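Local coordinates for protein aromatic-amino-acid:2-oxoglutarate transaminase (PDB 6HND) that binds pyridoxal 5'-phosphate and, being an aminotransferase of the first class, probably transfers amino groups between aromatic amino acids or 2-aminoadipate and 2-oxo acids, at residues R144-I147 / I148-K152. Residues are numbered along the deposited sequence; the frame is centred on the assembly and turned at random.
Sequences RDFI and IRTHK
Thr150 grips the carbonyl of Phe146 twice, one turn back in the helix: its backbone N lies 3.0 Å from Phe146 O, and OG1 bonds to that same oxygen, also at 3.0 Å. The two donors arrive from opposite faces of the carbonyl plane. A chi1 of 64° turns OG1 back along the helix toward Phe146 O and puts methyl CG2 over one face of the Phe146 ring, 4.2 Å from its centroid and displaced toward the rim, a CH-pi contact. A threonine hydroxyl bonded to the carbonyl four residues back is a common feature of helices. Tyr285 completes the arrangement, its OH hydrogen-bonded to Thr150 OG1 and its ring edge-to-face with that of Phe146. One residue along, Ile147 CD1 reaches His151 CB at 4.2 Å, and His151 N bonds to Ile147 O at 2.8 Å. His151 ND1 is hydrogen-bonded to Glu326 OE2, and Arg149 NE forms a salt bridge with Asp393 OD1. This is structural packing, the Phe146 side chain lying about 14 Å from the bound pyridoxal phosphate. The last part of helix 137-151 packs Phe146 against helix 392-418 and strand 333-338, while Ile147 and Ile148 meet Trp158 of strand 158-163.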
ATOM      1  N   ARG B 144      12.607 -14.601   6.406  1.00 36.64           N
ATOM      2  CA  ARG B 144      13.624 -15.580   5.916  1.00 40.93           C
ATOM      3  C   ARG B 144      13.629 -16.803   6.849  1.00 37.03           C
ATOM      4  O   ARG B 144      13.484 -17.923   6.361  1.00 38.51           O
ATOM      5  CB  ARG B 144      15.040 -15.002   5.835  1.00 43.22           C
ATOM      6  CG  ARG B 144      15.208 -13.932   4.766  1.00 51.25           C
ATOM      7  CD  ARG B 144      16.624 -13.376   4.593  1.00 50.30           C
ATOM      8  NE  ARG B 144      16.555 -12.172   3.763  1.00 52.20           N
ATOM      9  CZ  ARG B 144      16.676 -10.907   4.183  1.00 48.82           C
ATOM     10  NH1 ARG B 144      16.929 -10.614   5.447  1.00 44.84           N
ATOM     11  NH2 ARG B 144      16.566  -9.923   3.307  1.00 52.41           N
ATOM     12  N   ASP B 145      13.785 -16.577   8.150  1.00 36.42           N
ATOM     13  CA  ASP B 145      13.961 -17.634   9.174  1.00 37.13           C
ATOM     14  C   ASP B 145      12.735 -18.546   9.182  1.00 37.98           C
ATOM     15  O   ASP B 145      12.917 -19.776   9.255  1.00 37.87           O
ATOM     16  CB  ASP B 145      14.246 -16.998  10.535  1.00 38.28           C
ATOM     17  CG  ASP B 145      15.629 -16.344  10.610  1.00 41.19           C
ATOM     18  OD1 ASP B 145      16.416 -16.566   9.687  1.00 39.71           O
ATOM     19  OD2 ASP B 145      15.902 -15.606  11.591  1.00 43.61           O
ATOM     20  N   PHE B 146      11.538 -17.957   9.075  1.00 36.58           N
ATOM     21  CA  PHE B 146      10.231 -18.656   9.081  1.00 35.27           C
ATOM     22  C   PHE B 146      10.149 -19.567   7.864  1.00 36.32           C
ATOM     23  O   PHE B 146       9.703 -20.712   8.016  1.00 39.57           O
ATOM     24  CB  PHE B 146       9.075 -17.647   9.100  1.00 36.56           C
ATOM     25  CG  PHE B 146       7.699 -18.259   9.153  1.00 35.53           C
ATOM     26  CD1 PHE B 146       7.210 -18.814  10.327  1.00 37.10           C
ATOM     27  CD2 PHE B 146       6.879 -18.253   8.035  1.00 38.34           C
ATOM     28  CE1 PHE B 146       5.948 -19.386  10.367  1.00 36.25           C
ATOM     29  CE2 PHE B 146       5.619 -18.828   8.078  1.00 37.68           C
ATOM     30  CZ  PHE B 146       5.151 -19.385   9.245  1.00 35.35           C
ATOM     31  N   ILE B 147      10.517 -19.051   6.683  1.00 39.63           N
ATOM     32  CA  ILE B 147      10.492 -19.827   5.405  1.00 39.34           C
ATOM     33  C   ILE B 147      11.590 -20.910   5.448  1.00 38.45           C
ATOM     34  O   ILE B 147      11.333 -22.031   5.010  1.00 40.89           O
ATOM     35  CB  ILE B 147      10.580 -18.888   4.188  1.00 38.44           C
ATOM     36  CG1 ILE B 147       9.205 -18.318   3.862  1.00 44.76           C
ATOM     37  CG2 ILE B 147      11.155 -19.558   2.955  1.00 41.16           C
ATOM     38  CD1 ILE B 147       8.280 -19.303   3.176  1.00 44.76           C
ATOM     39  N   ILE B 148      12.760 -20.626   6.002  1.00 37.11           N
ATOM     40  CA  ILE B 148      13.811 -21.670   6.161  1.00 42.34           C
ATOM     41  C   ILE B 148      13.225 -22.805   7.024  1.00 39.64           C
ATOM     42  O   ILE B 148      13.357 -23.961   6.619  1.00 41.54           O
ATOM     43  CB  ILE B 148      15.119 -21.075   6.727  1.00 40.93           C
ATOM     44  CG1 ILE B 148      15.818 -20.165   5.715  1.00 38.93           C
ATOM     45  CG2 ILE B 148      16.045 -22.178   7.209  1.00 37.69           C
ATOM     46  CD1 ILE B 148      17.000 -19.359   6.302  1.00 38.15           C
ATOM     47  N   ARG B 149      12.533 -22.479   8.119  1.00 38.70           N
ATOM     48  CA  ARG B 149      11.958 -23.492   9.047  1.00 39.21           C
ATOM     49  C   ARG B 149      10.848 -24.305   8.343  1.00 38.49           C
ATOM     50  O   ARG B 149      10.854 -25.546   8.456  1.00 33.63           O
ATOM     51  CB  ARG B 149      11.475 -22.790  10.322  1.00 38.08           C
ATOM     52  CG  ARG B 149      11.099 -23.736  11.457  1.00 41.57           C
ATOM     53  CD  ARG B 149      12.302 -24.312  12.206  1.00 41.82           C
ATOM     54  NE  ARG B 149      11.930 -24.822  13.522  1.00 41.04           N
ATOM     55  CZ  ARG B 149      11.937 -26.107  13.892  1.00 44.58           C
ATOM     56  NH1 ARG B 149      12.281 -27.062  13.044  1.00 42.08           N
ATOM     57  NH2 ARG B 149      11.579 -26.436  15.120  1.00 43.73           N
ATOM     58  N   THR B 150       9.928 -23.650   7.629  1.00 37.11           N
ATOM     59  CA  THR B 150       8.659 -24.278   7.157  1.00 42.74           C
ATOM     60  C   THR B 150       8.771 -24.807   5.726  1.00 35.93           C
ATOM     61  O   THR B 150       8.118 -25.831   5.437  1.00 35.58           O
ATOM     62  CB  THR B 150       7.468 -23.310   7.273  1.00 41.40           C
ATOM     63  OG1 THR B 150       7.673 -22.184   6.406  1.00 36.57           O
ATOM     64  CG2 THR B 150       7.269 -22.861   8.705  1.00 38.01           C
ATOM     65  N   HIS B 151       9.506 -24.117   4.855  1.00 37.58           N
ATOM     66  CA  HIS B 151       9.406 -24.312   3.378  1.00 38.97           C
ATOM     67  C   HIS B 151      10.699 -23.908   2.660  1.00 37.98           C
ATOM     68  O   HIS B 151      10.594 -23.120   1.722  1.00 37.67           O
ATOM     69  CB  HIS B 151       8.248 -23.470   2.824  1.00 38.82           C
ATOM     70  CG  HIS B 151       6.874 -23.951   3.156  1.00 37.72           C
ATOM     71  ND1 HIS B 151       6.416 -25.197   2.783  1.00 34.81           N
ATOM     72  CD2 HIS B 151       5.832 -23.317   3.748  1.00 37.89           C
ATOM     73  CE1 HIS B 151       5.151 -25.311   3.141  1.00 36.65           C
ATOM     74  NE2 HIS B 151       4.764 -24.162   3.733  1.00 32.93           N
ATOM     75  N   LYS B 152      11.857 -24.411   3.092  1.00 39.92           N
ATOM     76  CA  LYS B 152      13.202 -23.996   2.598  1.00 44.59           C
ATOM     77  C   LYS B 152      13.264 -24.166   1.081  1.00 41.05           C
ATOM     78  O   LYS B 152      13.067 -25.263   0.571  1.00 45.15           O
ATOM     79  CB  LYS B 152      14.297 -24.826   3.278  1.00 49.58           C
ATOM     80  CG  LYS B 152      15.719 -24.311   3.101  1.00 57.07           C
ATOM     81  CD  LYS B 152      16.755 -25.289   3.620  1.00 63.64           C
ATOM     82  CE  LYS B 152      17.733 -25.729   2.550  1.00 76.09           C
ATOM     83  NZ  LYS B 152      18.809 -24.729   2.357  1.00 80.49           N
TER